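Local coordinates for tRNA nucleotidyl transferase-related protein (Thermotoga maritima, PDB 3H38) that is the C-terminal CCA-adding part of a longer protein, a class II tRNA nucleotidyltransferase that binds CTP and ATP and probably builds the CCA end of tRNA, at residues A[267-270]-A[271-275]; A[358-361]-A[362-366]. All coordinates share one frame; numbering follows the deposited sequence.

How the contacts relate
From the N terminus the chain first builds the mixed-sheet head domain, which carries the magnesium-binding aspartates and part of the nucleotide site, then runs on through a long series of helices. Contact 1 (267-275) falls at the far end of helix 254-274, and contact 2 (358-366) in helix 357-371. Each spans turns of a single helix and encloses no loop, so the two follow in series, neither nested nor crossed. They nevertheless meet in space: their centres are about 14 Å apart, and Trp269 CH2 packs 3.2 Å from Lys364 O. Arg265 and Glu360 add a salt bridge between the same two helices, while helix 345-352 receives side chains from both.

Contact 1: A[267-270]-A[271-275]; sequences IPWV and EENFG
Glu271, Glu272 and Phe274 each send the backbone N-H to a carbonyl four residues back, on Ile267, Pro268 and Val270, and so carry helix 254-274 on past the kink at Pro268, whose nitrogen has no proton to give. Asn273 ND2 takes Trp269 O at 2.7 Å, a fairly straight bond (162°) lying close to the amide plane, while the backbone N of Asn273 reaches the same oxygen only weakly. A weak bond from Asn273 ND2 to Glu272 OE1 also restrains the amide. With CG anti to the backbone N (chi1 -175°), the Trp269 indole runs forward under this amide: ND2 sits 3.4 Å above the ring plane, over its centre, with ring and amide planes 28° apart. Lys364 of helix 357-371 makes a cation-pi contact on the opposite face. Phe274 lies alongside, its ring edge presented to the indole, with Trp269 CZ3 4.1 Å from Phe274 CE2. A leucine in place of Trp269 would probably leave Lys364 without its aromatic partner and the Asn273 amide without the flat surface beneath it. Val270 CG1 stands 4.2 Å from Phe274 CB, and the valine itself packs on Ile348 and Leu352. Gly275 then leaves helical geometry with positive phi, the conformation glycine often takes at a helix C-terminus.

Contact 2: A[358-361]-A[362-366]; sequences EKEG and LFKSY
The Glu360 carboxylate is met at OE2 by Lys364 NZ, which comes in on the anti side and 28° out of the carboxylate plane, while OE1 turns to Arg265 in a salt bridge. The other flat groups belong to the same helix: Lys359 O lies oblique to the Phe363 ring, and Leu362 CD2 rests over one face of the Tyr366 ring, offset toward its rim. This is the i-to-i+4 salt bridge of an alpha helix, with acid and base one turn apart along helix 357-371. Lys364 NZ is 3.1 Å from Glu360 OE2, and the aliphatic parts run side by side in the same direction, Lys364 CE lying 3.6 Å from Glu360 CG. Glu360 starts with CG anti to the backbone N (chi1 166°) and stays extended, which carries its carboxylate forward to the lysine. Held by Arg265 on one oxygen and Lys364 on the other, the buried carboxylate is likely to stay ionised. Phe363 goes to another side of the helix, against Leu323, Leu327 and Leu352, and so packs helix 357-371 against helices 309-328 and 345-352. Lys359 NZ hydrogen-bonds to Ser328 OG and Leu324 O, both on helix 309-328. Beneath the side chains the backbone keeps its i-to-i+4 hydrogen bonds, with Leu362 N 2.9 Å from Glu358 O. Lys364 N closes on Glu360 O at 2.7 Å, with Lys364 CG also 3.1 Å from that Glu360 O.

Contact 1: A[267-270]-A[271-275]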
loop_
_atom_site.group_PDB
_atom_site.type_symbol
_atom_site.label_atom_id
_atom_site.label_comp_id
_atom_site.label_asym_id
_atom_site.label_seq_id
_atom_site.Cartn_x
_atom_site.Cartn_y
_atom_site.Cartn_z
ATOM N N ILE A 267 -12.604 3.206 7.347
ATOM C CA ILE A 267 -11.192 3.384 7.637
ATOM C C ILE A 267 -10.757 4.859 7.765
ATOM O O ILE A 267 -9.962 5.201 8.645
ATOM C CB ILE A 267 -10.326 2.574 6.651
ATOM C CG1 ILE A 267 -10.151 1.143 7.200
ATOM C CG2 ILE A 267 -8.971 3.259 6.405
ATOM C CD1 ILE A 267 -9.369 0.216 6.307
ATOM N N PRO A 268 -11.302 5.745 6.915
ATOM C CA PRO A 268 -10.821 7.126 6.979
ATOM C C PRO A 268 -11.389 7.844 8.200
ATOM O O PRO A 268 -10.706 8.695 8.774
ATOM C CB PRO A 268 -11.359 7.747 5.683
ATOM C CG PRO A 268 -11.978 6.604 4.893
ATOM C CD PRO A 268 -12.351 5.581 5.898
ATOM N N TRP A 269 -12.616 7.501 8.586
ATOM C CA TRP A 269 -13.215 8.016 9.820
ATOM C C TRP A 269 -12.371 7.608 11.024
ATOM O O TRP A 269 -12.549 8.138 12.109
ATOM C CB TRP A 269 -14.635 7.470 9.995
ATOM C CG TRP A 269 -15.408 8.029 11.176
ATOM C CD1 TRP A 269 -16.393 8.970 11.125
ATOM C CD2 TRP A 269 -15.281 7.664 12.560
ATOM N NE1 TRP A 269 -16.876 9.225 12.384
ATOM C CE2 TRP A 269 -16.212 8.436 13.284
ATOM C CE3 TRP A 269 -14.468 6.769 13.258
ATOM C CZ2 TRP A 269 -16.357 8.339 14.665
ATOM C CZ3 TRP A 269 -14.610 6.674 14.629
ATOM C CH2 TRP A 269 -15.550 7.455 15.320
ATOM N N VAL A 270 -11.459 6.660 10.832
ATOM C CA VAL A 270 -10.621 6.188 11.928
ATOM C C VAL A 270 -9.265 6.867 11.897
ATOM O O VAL A 270 -8.700 7.183 12.945
ATOM C CB VAL A 270 -10.394 4.668 11.883
ATOM C CG1 VAL A 270 -9.362 4.261 12.925
ATOM C CG2 VAL A 270 -11.694 3.926 12.105
ATOM N N GLU A 271 -8.736 7.061 10.693
ATOM C CA GLU A 271 -7.498 7.812 10.519
ATOM C C GLU A 271 -7.774 9.251 10.926
ATOM O O GLU A 271 -6.870 9.988 11.342
ATOM C CB GLU A 271 -7.022 7.759 9.068
ATOM C CG GLU A 271 -6.658 6.373 8.574
ATOM C CD GLU A 271 -5.973 6.400 7.219
ATOM O OE1 GLU A 271 -4.876 5.813 7.085
ATOM O OE2 GLU A 271 -6.530 7.011 6.284
ATOM N N GLU A 272 -9.038 9.633 10.759
ATOM C CA GLU A 272 -9.572 10.923 11.162
ATOM C C GLU A 272 -9.682 11.162 12.654
ATOM O O GLU A 272 -9.172 12.110 13.171
ATOM C CB GLU A 272 -10.980 11.014 10.568
ATOM C CG GLU A 272 -11.731 12.327 10.669
ATOM C CD GLU A 272 -13.198 12.201 10.192
ATOM O OE1 GLU A 272 -14.113 12.469 11.002
ATOM O OE2 GLU A 272 -13.442 11.842 9.013
ATOM N N ASN A 273 -10.285 10.245 13.362
ATOM C CA ASN A 273 -10.511 10.413 14.786
ATOM C C ASN A 273 -9.433 9.770 15.675
ATOM O O ASN A 273 -9.344 10.083 16.866
ATOM C CB ASN A 273 -11.917 9.923 15.160
ATOM C CG ASN A 273 -13.031 10.756 14.504
ATOM O OD1 ASN A 273 -13.578 11.677 15.122
ATOM N ND2 ASN A 273 -13.369 10.432 13.252
ATOM N N PHE A 274 -8.603 8.898 15.101
ATOM C CA PHE A 274 -7.682 8.101 15.921
ATOM C C PHE A 274 -6.220 7.998 15.474
ATOM O O PHE A 274 -5.385 7.464 16.215
ATOM C CB PHE A 274 -8.259 6.705 16.172
ATOM C CG PHE A 274 -9.406 6.702 17.142
ATOM C CD1 PHE A 274 -9.173 6.675 18.509
ATOM C CD2 PHE A 274 -10.716 6.760 16.691
ATOM C CE1 PHE A 274 -10.234 6.687 19.414
ATOM C CE2 PHE A 274 -11.781 6.778 17.590
ATOM C CZ PHE A 274 -11.536 6.742 18.953
ATOM N N GLY A 275 -5.895 8.511 14.293
ATOM C CA GLY A 275 -4.512 8.494 13.843
ATOM C C GLY A 275 -4.265 7.569 12.666
ATOM O O GLY A 275 -5.209 7.070 12.055
#

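Contact 2: A[358-361]-A[362-366]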
loop_
_atom_site.group_PDB
_atom_site.type_symbol
_atom_site.label_atom_id
_atom_site.label_comp_id
_atom_site.label_asym_id
_atom_site.label_seq_id
_atom_site.Cartn_x
_atom_site.Cartn_y
_atom_site.Cartn_z
ATOM N N GLU A 358 -27.363 2.128 11.939
ATOM C CA GLU A 358 -27.545 2.633 13.287
ATOM C C GLU A 358 -26.490 2.121 14.237
ATOM O O GLU A 358 -25.999 2.864 15.097
ATOM C CB GLU A 358 -28.930 2.258 13.808
ATOM C CG GLU A 358 -30.007 3.218 13.387
ATOM C CD GLU A 358 -29.643 4.672 13.662
ATOM O OE1 GLU A 358 -28.800 5.234 12.920
ATOM O OE2 GLU A 358 -30.217 5.256 14.614
ATOM N N LYS A 359 -26.148 0.856 14.082
ATOM C CA LYS A 359 -25.127 0.257 14.902
ATOM C C LYS A 359 -23.769 0.893 14.724
ATOM O O LYS A 359 -23.064 1.081 15.671
ATOM C CB LYS A 359 -25.050 -1.215 14.662
ATOM C CG LYS A 359 -26.321 -1.846 14.859
ATOM C CD LYS A 359 -26.110 -3.230 15.321
ATOM C CE LYS A 359 -27.162 -4.159 14.769
ATOM N NZ LYS A 359 -27.339 -5.364 15.622
ATOM N N GLU A 360 -23.426 1.222 13.500
ATOM C CA GLU A 360 -22.176 1.930 13.193
ATOM C C GLU A 360 -22.211 3.326 13.791
ATOM O O GLU A 360 -21.323 3.697 14.552
ATOM C CB GLU A 360 -21.967 2.010 11.682
ATOM C CG GLU A 360 -20.909 2.993 11.212
ATOM C CD GLU A 360 -20.829 3.077 9.678
ATOM O OE1 GLU A 360 -20.952 2.027 9.003
ATOM O OE2 GLU A 360 -20.644 4.193 9.140
ATOM N N GLY A 361 -23.256 4.084 13.462
ATOM C CA GLY A 361 -23.464 5.407 14.028
ATOM C C GLY A 361 -23.351 5.481 15.545
ATOM O O GLY A 361 -22.687 6.360 16.087
ATOM N N LEU A 362 -23.977 4.566 16.261
ATOM C CA LEU A 362 -23.879 4.566 17.702
ATOM C C LEU A 362 -22.519 4.189 18.224
ATOM O O LEU A 362 -21.862 4.977 18.873
ATOM C CB LEU A 362 -24.812 3.484 18.224
ATOM C CG LEU A 362 -25.547 3.507 19.556
ATOM C CD1 LEU A 362 -25.674 2.133 20.083
ATOM C CD2 LEU A 362 -24.958 4.417 20.556
ATOM N N PHE A 363 -22.058 3.011 17.849
ATOM C CA PHE A 363 -20.697 2.578 18.127
ATOM C C PHE A 363 -19.649 3.657 17.808
ATOM O O PHE A 363 -18.724 3.868 18.588
ATOM C CB PHE A 363 -20.421 1.277 17.368
ATOM C CG PHE A 363 -19.045 0.711 17.588
ATOM C CD1 PHE A 363 -18.667 0.228 18.830
ATOM C CD2 PHE A 363 -18.131 0.639 16.537
ATOM C CE1 PHE A 363 -17.399 -0.301 19.018
ATOM C CE2 PHE A 363 -16.867 0.110 16.726
ATOM C CZ PHE A 363 -16.502 -0.361 17.964
ATOM N N LYS A 364 -19.808 4.357 16.685
ATOM C CA LYS A 364 -18.860 5.409 16.313
ATOM C C LYS A 364 -18.721 6.462 17.409
ATOM O O LYS A 364 -17.630 6.988 17.646
ATOM C CB LYS A 364 -19.290 6.094 15.018
ATOM C CG LYS A 364 -18.820 5.408 13.771
ATOM C CD LYS A 364 -19.312 6.125 12.533
ATOM C CE LYS A 364 -18.532 5.688 11.300
ATOM N NZ LYS A 364 -18.866 6.581 10.156
ATOM N N SER A 365 -19.833 6.922 17.966
ATOM C CA SER A 365 -19.761 7.854 19.074
ATOM C C SER A 365 -19.345 7.267 20.387
ATOM O O SER A 365 -18.532 7.811 21.079
ATOM C CB SER A 365 -20.987 8.734 19.214
ATOM O OG SER A 365 -20.637 10.058 18.846
ATOM N N TYR A 366 -19.890 6.123 20.715
ATOM C CA TYR A 366 -19.464 5.489 21.951
ATOM C C TYR A 366 -17.940 5.494 21.973
ATOM O O TYR A 366 -17.311 5.695 23.012
ATOM C CB TYR A 366 -19.985 4.056 22.013
ATOM C CG TYR A 366 -21.375 3.936 22.585
ATOM C CD1 TYR A 366 -21.866 2.709 23.019
ATOM C CD2 TYR A 366 -22.192 5.054 22.716
ATOM C CE1 TYR A 366 -23.145 2.598 23.556
ATOM C CE2 TYR A 366 -23.464 4.955 23.252
ATOM C CZ TYR A 366 -23.940 3.723 23.670
ATOM O OH TYR A 366 -25.214 3.620 24.203
#